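Long-range contacts in NADP-dependent glyceraldehyde-3-phosphate dehydrogenase (Bacillus halodurans, PDB 3PRL), which probably oxidises glyceraldehyde 3-phosphate with NADP+ without a phosphorylation step, as a member of the aldehyde dehydrogenase family: residues Phe10-Leu15 / Ser194-Val199; Arg292-Lys297 / Ala442-Gly447; Tyr412-Ser417 / Phe451-Val456. All blocks are in the same frame, centred on the assembly; numbering follows the deposited sequence.

Interaction 1. Residues Phe10-Leu15 / Ser194-Val199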
loop_
_atom_site.group_PDB
_atom_site.type_symbol
_atom_site.label_atom_id
_atom_site.label_comp_id
_atom_site.label_asym_id
_atom_site.label_seq_id
_atom_site.Cartn_x
_atom_site.Cartn_y
_atom_site.Cartn_z
ATOM N N PHE D 10 -12.781 -46.126 -8.660
ATOM C CA PHE D 10 -11.898 -45.334 -7.808
ATOM C C PHE D 10 -12.348 -45.384 -6.354
ATOM O O PHE D 10 -13.067 -44.516 -5.864
ATOM C CB PHE D 10 -11.759 -43.886 -8.323
ATOM C CG PHE D 10 -10.831 -43.018 -7.501
ATOM C CD1 PHE D 10 -9.623 -43.516 -7.003
ATOM C CD2 PHE D 10 -11.149 -41.687 -7.256
ATOM C CE1 PHE D 10 -8.767 -42.713 -6.254
ATOM C CE2 PHE D 10 -10.292 -40.868 -6.514
ATOM C CZ PHE D 10 -9.098 -41.383 -6.010
ATOM N N ASN D 11 -11.933 -46.446 -5.683
ATOM C CA ASN D 11 -12.126 -46.556 -4.259
ATOM C C ASN D 11 -10.987 -45.823 -3.562
ATOM O O ASN D 11 -9.900 -46.367 -3.357
ATOM C CB ASN D 11 -12.243 -48.025 -3.868
ATOM C CG ASN D 11 -13.503 -48.662 -4.440
ATOM O OD1 ASN D 11 -14.612 -48.165 -4.214
ATOM N ND2 ASN D 11 -13.340 -49.743 -5.193
ATOM N N ALA D 12 -11.269 -44.564 -3.228
ATOM C CA ALA D 12 -10.274 -43.608 -2.770
ATOM C C ALA D 12 -10.012 -43.687 -1.273
ATOM O O ALA D 12 -10.915 -43.977 -0.479
ATOM C CB ALA D 12 -10.709 -42.203 -3.139
ATOM N N ASN D 13 -8.763 -43.425 -0.906
ATOM C CA ASN D 13 -8.385 -43.275 0.485
ATOM C C ASN D 13 -8.242 -41.789 0.873
ATOM O O ASN D 13 -8.184 -40.901 -0.001
ATOM C CB ASN D 13 -7.112 -44.074 0.781
ATOM C CG ASN D 13 -7.401 -45.541 1.181
ATOM O OD1 ASN D 13 -8.512 -46.063 0.996
ATOM N ND2 ASN D 13 -6.384 -46.202 1.733
ATOM N N ILE D 14 -8.225 -41.527 2.179
ATOM C CA ILE D 14 -8.047 -40.177 2.713
ATOM C C ILE D 14 -6.641 -39.994 3.243
ATOM O O ILE D 14 -5.989 -40.965 3.625
ATOM C CB ILE D 14 -9.093 -39.815 3.830
ATOM C CG1 ILE D 14 -8.976 -40.727 5.067
ATOM C CG2 ILE D 14 -10.514 -39.822 3.267
ATOM C CD1 ILE D 14 -8.197 -40.108 6.230
ATOM N N LEU D 15 -6.191 -38.740 3.259
ATOM C CA LEU D 15 -4.889 -38.376 3.780
ATOM C C LEU D 15 -4.978 -37.912 5.221
ATOM O O LEU D 15 -5.698 -36.960 5.540
ATOM C CB LEU D 15 -4.277 -37.248 2.940
ATOM C CG LEU D 15 -2.875 -36.745 3.305
ATOM C CD1 LEU D 15 -1.798 -37.804 3.065
ATOM C CD2 LEU D 15 -2.572 -35.499 2.498
ATOM N N SER D 194 -12.816 -36.063 -6.957
ATOM C CA SER D 194 -12.036 -35.046 -7.662
ATOM C C SER D 194 -11.134 -34.283 -6.692
ATOM O O SER D 194 -9.955 -34.106 -6.962
ATOM C CB SER D 194 -12.927 -34.088 -8.457
ATOM O OG SER D 194 -13.647 -34.766 -9.480
ATOM N N GLY D 195 -11.682 -33.851 -5.559
ATOM C CA GLY D 195 -10.866 -33.245 -4.502
ATOM C C GLY D 195 -9.770 -34.161 -3.953
ATOM O O GLY D 195 -8.692 -33.682 -3.600
ATOM N N ILE D 196 -10.020 -35.470 -3.863
ATOM C CA ILE D 196 -8.973 -36.374 -3.377
ATOM C C ILE D 196 -7.828 -36.406 -4.393
ATOM O O ILE D 196 -6.666 -36.208 -4.023
ATOM C CB ILE D 196 -9.495 -37.788 -2.972
ATOM C CG1 ILE D 196 -10.437 -37.708 -1.750
ATOM C CG2 ILE D 196 -8.352 -38.698 -2.609
ATOM C CD1 ILE D 196 -11.306 -38.987 -1.556
ATOM N N LYS D 197 -8.167 -36.592 -5.671
ATOM C CA LYS D 197 -7.185 -36.539 -6.760
ATOM C C LYS D 197 -6.428 -35.217 -6.784
ATOM O O LYS D 197 -5.234 -35.197 -7.042
ATOM C CB LYS D 197 -7.827 -36.797 -8.136
ATOM C CG LYS D 197 -8.140 -38.251 -8.433
ATOM C CD LYS D 197 -6.874 -39.067 -8.635
ATOM C CE LYS D 197 -7.163 -40.554 -8.711
ATOM N NZ LYS D 197 -5.907 -41.328 -8.557
ATOM N N MET D 198 -7.120 -34.115 -6.511
ATOM C CA MET D 198 -6.428 -32.830 -6.379
ATOM C C MET D 198 -5.380 -32.877 -5.272
ATOM O O MET D 198 -4.232 -32.435 -5.477
ATOM C CB MET D 198 -7.399 -31.681 -6.145
ATOM C CG MET D 198 -6.711 -30.349 -5.893
ATOM S SD MET D 198 -7.795 -29.166 -5.110
ATOM C CE MET D 198 -8.013 -29.922 -3.491
ATOM N N VAL D 199 -5.770 -33.409 -4.110
ATOM C CA VAL D 199 -4.882 -33.472 -2.929
ATOM C C VAL D 199 -3.701 -34.398 -3.148
ATOM O O VAL D 199 -2.591 -34.131 -2.681
ATOM C CB VAL D 199 -5.646 -33.858 -1.649
ATOM C CG1 VAL D 199 -4.705 -34.404 -0.559
ATOM C CG2 VAL D 199 -6.396 -32.658 -1.124
#
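Phe10 lays its ring against the aliphatic arm of Lys197, and here the N-terminal strand first meets helix 192-204. With CG anti to the backbone N (chi1 -179°), the ring reaches out to the helix. Lys197 CE sits over one face, 3.8 Å from the ring centroid and 26° off the normal, a CH-pi contact. The bend of the lysine at chi2 carries CD and CE across the ring. Lys197 CG also lies 3.9 Å from Phe10 CE2, and NZ has a long, weak ion pair with Glu200. The opposite face of the ring carries Ala12 CB, so the phenyl is sandwiched between its own strand and the helix.

Further along, Ala12 turns its methyl to the end of Ile196, with CB to CD1 at 3.6 Å. The CB of Asn13 points away from the helix, but its backbone turns in: Asn13 O lies 3.4 Å from Ile196 CG2, buried there with no hydrogen-bonding partner in the model. Leu15 closes the contact through CD2, 3.9 Å from Val199 CG1, while Trp20 of the adjoining strand touches Leu15, Ile196 and Val199 alike. A small N-terminal sheet is thus laid on the connecting helix of a beta-alpha-beta crossover, strand 182-186, helix 192-204, strand 212-214, in the Rossmann-like coenzyme domain of aldehyde dehydrogenases, whose strand 182-186 ends on the NADP-binding Lys186.

Interaction 2. Residues Arg292-Lys297 / Ala442-Gly447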
loop_
_atom_site.group_PDB
_atom_site.type_symbol
_atom_site.label_atom_id
_atom_site.label_comp_id
_atom_site.label_asym_id
_atom_site.label_seq_id
_atom_site.Cartn_x
_atom_site.Cartn_y
_atom_site.Cartn_z
ATOM N N ARG D 292 -24.584 -22.486 -10.324
ATOM C CA ARG D 292 -23.539 -21.546 -9.977
ATOM C C ARG D 292 -24.111 -20.547 -9.002
ATOM O O ARG D 292 -25.266 -20.094 -9.152
ATOM C CB ARG D 292 -23.030 -20.840 -11.234
ATOM C CG ARG D 292 -22.228 -21.750 -12.155
ATOM C CD ARG D 292 -21.947 -21.122 -13.519
ATOM N NE ARG D 292 -20.874 -20.136 -13.483
ATOM C CZ ARG D 292 -20.984 -18.899 -13.968
ATOM N NH1 ARG D 292 -22.121 -18.499 -14.540
ATOM N NH2 ARG D 292 -19.959 -18.063 -13.892
ATOM N N CYS D 293 -23.321 -20.210 -7.992
ATOM C CA CYS D 293 -23.756 -19.206 -7.049
ATOM C C CYS D 293 -23.730 -17.865 -7.755
ATOM O O CYS D 293 -24.677 -17.107 -7.652
ATOM C CB CYS D 293 -22.905 -19.220 -5.783
ATOM S SG CYS D 293 -23.173 -20.723 -4.852
ATOM N N THR D 294 -22.642 -17.613 -8.488
ATOM C CA THR D 294 -22.509 -16.436 -9.319
ATOM C C THR D 294 -22.993 -16.760 -10.742
ATOM O O THR D 294 -22.366 -17.538 -11.467
ATOM C CB THR D 294 -21.063 -15.946 -9.336
ATOM O OG1 THR D 294 -20.468 -16.146 -8.039
ATOM C CG2 THR D 294 -21.015 -14.477 -9.689
ATOM N N ALA D 295 -24.118 -16.154 -11.106
ATOM C CA ALA D 295 -24.810 -16.381 -12.373
ATOM C C ALA D 295 -26.033 -15.501 -12.395
ATOM O O ALA D 295 -26.687 -15.321 -11.367
ATOM C CB ALA D 295 -25.240 -17.833 -12.503
ATOM N N ILE D 296 -26.358 -14.981 -13.575
ATOM C CA ILE D 296 -27.581 -14.232 -13.777
ATOM C C ILE D 296 -28.788 -15.185 -13.651
ATOM O O ILE D 296 -28.868 -16.205 -14.330
ATOM C CB ILE D 296 -27.573 -13.546 -15.157
ATOM C CG1 ILE D 296 -26.502 -12.442 -15.222
ATOM C CG2 ILE D 296 -28.974 -13.079 -15.550
ATOM C CD1 ILE D 296 -26.789 -11.197 -14.419
ATOM N N LYS D 297 -29.723 -14.845 -12.779
ATOM C CA LYS D 297 -30.873 -15.707 -12.532
ATOM C C LYS D 297 -32.169 -14.931 -12.575
ATOM O O LYS D 297 -33.203 -15.471 -12.248
ATOM C CB LYS D 297 -30.735 -16.389 -11.171
ATOM C CG LYS D 297 -29.657 -17.454 -11.092
ATOM C CD LYS D 297 -29.365 -17.729 -9.665
ATOM C CE LYS D 297 -28.266 -18.739 -9.506
ATOM N NZ LYS D 297 -27.430 -18.364 -8.314
ATOM N N ALA D 442 -21.635 -6.576 -18.966
ATOM C CA ALA D 442 -21.057 -7.919 -19.005
ATOM C C ALA D 442 -21.754 -8.741 -17.940
ATOM O O ALA D 442 -22.425 -8.183 -17.062
ATOM C CB ALA D 442 -19.568 -7.873 -18.728
ATOM N N LYS D 443 -21.589 -10.059 -18.028
ATOM C CA LYS D 443 -22.277 -10.980 -17.136
ATOM C C LYS D 443 -21.656 -10.927 -15.745
ATOM O O LYS D 443 -20.609 -10.294 -15.552
ATOM C CB LYS D 443 -22.247 -12.409 -17.699
ATOM C CG LYS D 443 -20.847 -13.036 -17.839
ATOM C CD LYS D 443 -20.877 -14.237 -18.787
ATOM C CE LYS D 443 -19.585 -15.048 -18.767
ATOM N NZ LYS D 443 -19.504 -16.044 -19.916
ATOM N N THR D 444 -22.304 -11.578 -14.780
ATOM C CA THR D 444 -21.700 -11.713 -13.454
ATOM C C THR D 444 -20.763 -12.919 -13.474
ATOM O O THR D 444 -21.026 -13.907 -14.137
ATOM C CB THR D 444 -22.731 -11.835 -12.288
ATOM O OG1 THR D 444 -23.623 -12.922 -12.542
ATOM C CG2 THR D 444 -23.555 -10.570 -12.167
ATOM N N GLU D 445 -19.663 -12.822 -12.742
ATOM C CA GLU D 445 -18.728 -13.940 -12.616
ATOM C C GLU D 445 -17.832 -13.681 -11.429
ATOM O O GLU D 445 -17.631 -12.538 -11.018
ATOM C CB GLU D 445 -17.872 -14.119 -13.883
ATOM C CG GLU D 445 -16.753 -13.090 -14.005
ATOM C CD GLU D 445 -16.104 -13.059 -15.369
ATOM O OE1 GLU D 445 -15.776 -14.153 -15.908
ATOM O OE2 GLU D 445 -15.934 -11.927 -15.891
ATOM N N ARG D 446 -17.276 -14.759 -10.905
ATOM C CA ARG D 446 -16.363 -14.690 -9.790
ATOM C C ARG D 446 -15.036 -14.071 -10.236
ATOM O O ARG D 446 -14.495 -13.189 -9.567
ATOM C CB ARG D 446 -16.141 -16.098 -9.243
ATOM C CG ARG D 446 -15.552 -16.100 -7.855
ATOM C CD ARG D 446 -14.551 -17.219 -7.710
ATOM N NE ARG D 446 -13.720 -17.071 -6.514
ATOM C CZ ARG D 446 -14.042 -17.527 -5.311
ATOM N NH1 ARG D 446 -13.197 -17.355 -4.303
ATOM N NH2 ARG D 446 -15.206 -18.136 -5.103
ATOM N N GLY D 447 -14.515 -14.536 -11.370
ATOM C CA GLY D 447 -13.216 -14.087 -11.857
ATOM C C GLY D 447 -13.199 -12.640 -12.329
ATOM O O GLY D 447 -14.139 -11.884 -12.067
#
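Thr444 turns OG1 between its own N and carbonyl carbon (chi1 55°), which aims the hydroxyl at the backbone of Ala295 and leaves CG2 facing Ile296. Thr294 contributes the other half: its CG2, anti to the backbone N, reaches the backbone of Glu445 and Arg446. Both segments belong to the catalytic domain of the aldehyde dehydrogenase fold; 442-447 lies in the long loop between strands 437-440 and 460-461, while 292-297 carries Cys293 and leads into strand 296-302.

No hydrogen bond crosses directly. Thr444 OG1 lies 3.5 Å from Ala295 C, and its real polar partner is Asp264 OD2, the same oxygen that receives Ala295 N, so one carboxylate oxygen ties the two segments together from outside. The methyl of Thr444, CG2, rests 4.0 Å from Ile296 CD1, where the two side chains meet at a slant. On the other flank Thr294 CG2 packs 3.7 Å from Glu445 C, beside the peptide that joins it to Arg446. Thr444 O is buried by the contact without a partner.

Arg292 brings NH2 toward Glu445 CB, which lies at the edge of the guanidinium, while Thr294 O sits over the centre of one face and NE bonds to Tyr164. Arg446 leaves the contact to form a salt bridge with Glu259, the predicted active-site residue. Behind the contact, Lys297 NZ has a salt bridge with Glu386 and a bond to Gly262 O; it also bonds to Arg292 O at 2.9 Å, in the carbonyl plane, and to Cys293 O at 3.1 Å from well above that carbonyl's plane.

Interaction 3. Residues Tyr412-Ser417 / Phe451-Val456; sequences YGLQAS and FPFLGV
Leu414 and Gly455 form the tight centre of this contact, where the turn leading into strand 415-419 of the catalytic domain runs roughly antiparallel to the loop that precedes strand 460-461. Backbone meets backbone here. Val456 N donates to Gly413 O at 2.9 Å, with a nearly straight N-H...O angle of 164°. The same oxygen also has Val456 CG2 against it, at 3.2 Å. Leu414 directs CD1 to 3.6 Å from Gly455 CA, and that methyl also lies 3.8 Å from Phe453 CZ. Leu414 O and Leu454 O lie 3.5 Å apart, two acceptors with no bond between them.

Away from this centre the grip slackens at Tyr412, which is partly exposed and barely involved, its CB pointing away. Val456, though partly exposed too, is held by its N on one hand and packs on Arg475 of the second subunit on the other, as Leu454 does.

At the other end of the contact, Phe453, whose side chain is close to the predicted active-site Glu259, has CG anti to its N (chi1 174°), swinging the ring toward Gln415. The Gln415 chain, extended beyond CG, crosses the phenylalanine at about a right angle. Its amide, gripped by Glu445 O through NE2, is turned 64° from the ring plane, and NE2 lies in that plane at the edge, 3.7 Å from Phe453 CD1.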
loop_
_atom_site.group_PDB
_atom_site.type_symbol
_atom_site.label_atom_id
_atom_site.label_comp_id
_atom_site.label_asym_id
_atom_site.label_seq_id
_atom_site.Cartn_x
_atom_site.Cartn_y
_atom_site.Cartn_z
ATOM N N TYR D 412 -30.801 -12.133 -1.171
ATOM C CA TYR D 412 -29.470 -12.331 -1.709
ATOM C C TYR D 412 -28.796 -11.021 -2.056
ATOM O O TYR D 412 -29.436 -9.952 -2.088
ATOM C CB TYR D 412 -29.501 -13.273 -2.932
ATOM C CG TYR D 412 -29.977 -14.646 -2.546
ATOM C CD1 TYR D 412 -29.198 -15.459 -1.729
ATOM C CD2 TYR D 412 -31.228 -15.114 -2.953
ATOM C CE1 TYR D 412 -29.645 -16.715 -1.339
ATOM C CE2 TYR D 412 -31.678 -16.379 -2.584
ATOM C CZ TYR D 412 -30.878 -17.170 -1.782
ATOM O OH TYR D 412 -31.301 -18.407 -1.396
ATOM N N GLY D 413 -27.505 -11.112 -2.326
ATOM C CA GLY D 413 -26.683 -9.918 -2.537
ATOM C C GLY D 413 -25.282 -10.242 -3.002
ATOM O O GLY D 413 -24.315 -9.694 -2.480
ATOM N N LEU D 414 -25.173 -11.135 -3.981
ATOM C CA LEU D 414 -23.870 -11.574 -4.457
ATOM C C LEU D 414 -23.309 -10.597 -5.518
ATOM O O LEU D 414 -22.389 -9.802 -5.243
ATOM C CB LEU D 414 -23.972 -13.036 -4.943
ATOM C CG LEU D 414 -22.751 -13.905 -5.285
ATOM C CD1 LEU D 414 -21.539 -13.613 -4.383
ATOM C CD2 LEU D 414 -23.122 -15.377 -5.170
ATOM N N GLN D 415 -23.902 -10.627 -6.716
ATOM C CA GLN D 415 -23.433 -9.828 -7.834
ATOM C C GLN D 415 -24.616 -9.325 -8.674
ATOM O O GLN D 415 -25.748 -9.682 -8.409
ATOM C CB GLN D 415 -22.443 -10.646 -8.680
ATOM C CG GLN D 415 -21.053 -10.789 -8.045
ATOM C CD GLN D 415 -19.956 -11.083 -9.075
ATOM O OE1 GLN D 415 -20.210 -11.075 -10.269
ATOM N NE2 GLN D 415 -18.715 -11.304 -8.599
ATOM N N ALA D 416 -24.346 -8.479 -9.670
ATOM C CA ALA D 416 -25.385 -7.968 -10.582
ATOM C C ALA D 416 -24.803 -7.411 -11.875
ATOM O O ALA D 416 -23.628 -7.023 -11.920
ATOM C CB ALA D 416 -26.231 -6.878 -9.889
ATOM N N SER D 417 -25.640 -7.353 -12.911
ATOM C CA SER D 417 -25.291 -6.718 -14.184
ATOM C C SER D 417 -26.216 -5.529 -14.512
ATOM O O SER D 417 -27.428 -5.622 -14.296
ATOM C CB SER D 417 -25.391 -7.740 -15.319
ATOM O OG SER D 417 -24.629 -8.905 -15.073
ATOM N N PHE D 451 -9.455 -10.176 -8.644
ATOM C CA PHE D 451 -10.574 -9.333 -8.231
ATOM C C PHE D 451 -11.104 -9.815 -6.881
ATOM O O PHE D 451 -11.268 -11.022 -6.686
ATOM C CB PHE D 451 -11.696 -9.391 -9.287
ATOM C CG PHE D 451 -11.417 -8.587 -10.537
ATOM C CD1 PHE D 451 -10.137 -8.097 -10.826
ATOM C CD2 PHE D 451 -12.442 -8.336 -11.442
ATOM C CE1 PHE D 451 -9.891 -7.365 -12.007
ATOM C CE2 PHE D 451 -12.206 -7.614 -12.616
ATOM C CZ PHE D 451 -10.929 -7.128 -12.901
ATOM N N PRO D 452 -11.404 -8.874 -5.955
ATOM C CA PRO D 452 -12.071 -9.240 -4.712
ATOM C C PRO D 452 -13.412 -9.892 -5.014
ATOM O O PRO D 452 -14.126 -9.443 -5.918
ATOM C CB PRO D 452 -12.321 -7.884 -4.026
ATOM C CG PRO D 452 -11.472 -6.909 -4.744
ATOM C CD PRO D 452 -11.318 -7.412 -6.120
ATOM N N PHE D 453 -13.740 -10.942 -4.280
ATOM C CA PHE D 453 -15.029 -11.603 -4.434
ATOM C C PHE D 453 -15.739 -11.708 -3.084
ATOM O O PHE D 453 -15.176 -12.244 -2.135
ATOM C CB PHE D 453 -14.826 -12.986 -5.064
ATOM C CG PHE D 453 -16.066 -13.814 -5.139
ATOM C CD1 PHE D 453 -17.053 -13.536 -6.090
ATOM C CD2 PHE D 453 -16.222 -14.918 -4.314
ATOM C CE1 PHE D 453 -18.193 -14.322 -6.178
ATOM C CE2 PHE D 453 -17.355 -15.708 -4.390
ATOM C CZ PHE D 453 -18.348 -15.415 -5.336
ATOM N N LEU D 454 -16.970 -11.189 -3.022
ATOM C CA LEU D 454 -17.802 -11.253 -1.810
ATOM C C LEU D 454 -19.317 -11.232 -2.104
ATOM O O LEU D 454 -19.772 -10.636 -3.081
ATOM C CB LEU D 454 -17.402 -10.126 -0.819
ATOM C CG LEU D 454 -17.779 -8.660 -1.111
ATOM C CD1 LEU D 454 -17.538 -7.726 0.093
ATOM C CD2 LEU D 454 -17.089 -8.140 -2.378
ATOM N N GLY D 455 -20.085 -11.918 -1.265
ATOM C CA GLY D 455 -21.532 -11.771 -1.242
ATOM C C GLY D 455 -21.934 -11.083 0.048
ATOM O O GLY D 455 -21.357 -11.356 1.106
ATOM N N VAL D 456 -22.894 -10.166 -0.045
ATOM C CA VAL D 456 -23.453 -9.508 1.140
ATOM C C VAL D 456 -24.856 -10.088 1.431
ATOM O O VAL D 456 -25.288 -11.012 0.741
ATOM C CB VAL D 456 -23.482 -7.966 0.996
ATOM C CG1 VAL D 456 -22.088 -7.444 0.653
ATOM C CG2 VAL D 456 -24.480 -7.521 -0.072
#

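In the fold
Interaction 1 stands apart, its centre about 29 Å from that of interaction 2 and about 31 Å from that of interaction 3. Partly buried and farther out, about 20 Å from the centre of the chain against about 11 Å for the others, it fastens a small outlying sheet to the coenzyme domain by apolar and CH-pi packing. Interactions 2 (partly buried) and 3 (buried) attach two parts of one long loop to the same sheet near the predicted active-site glutamate, and both touch the second subunit. Asp264 serves both, OD2 taking Ala295 N and Thr444 OG1 of interaction 2 and OD1 taking Gln415 N of interaction 3. Only interaction 3 has a direct hydrogen bond across it.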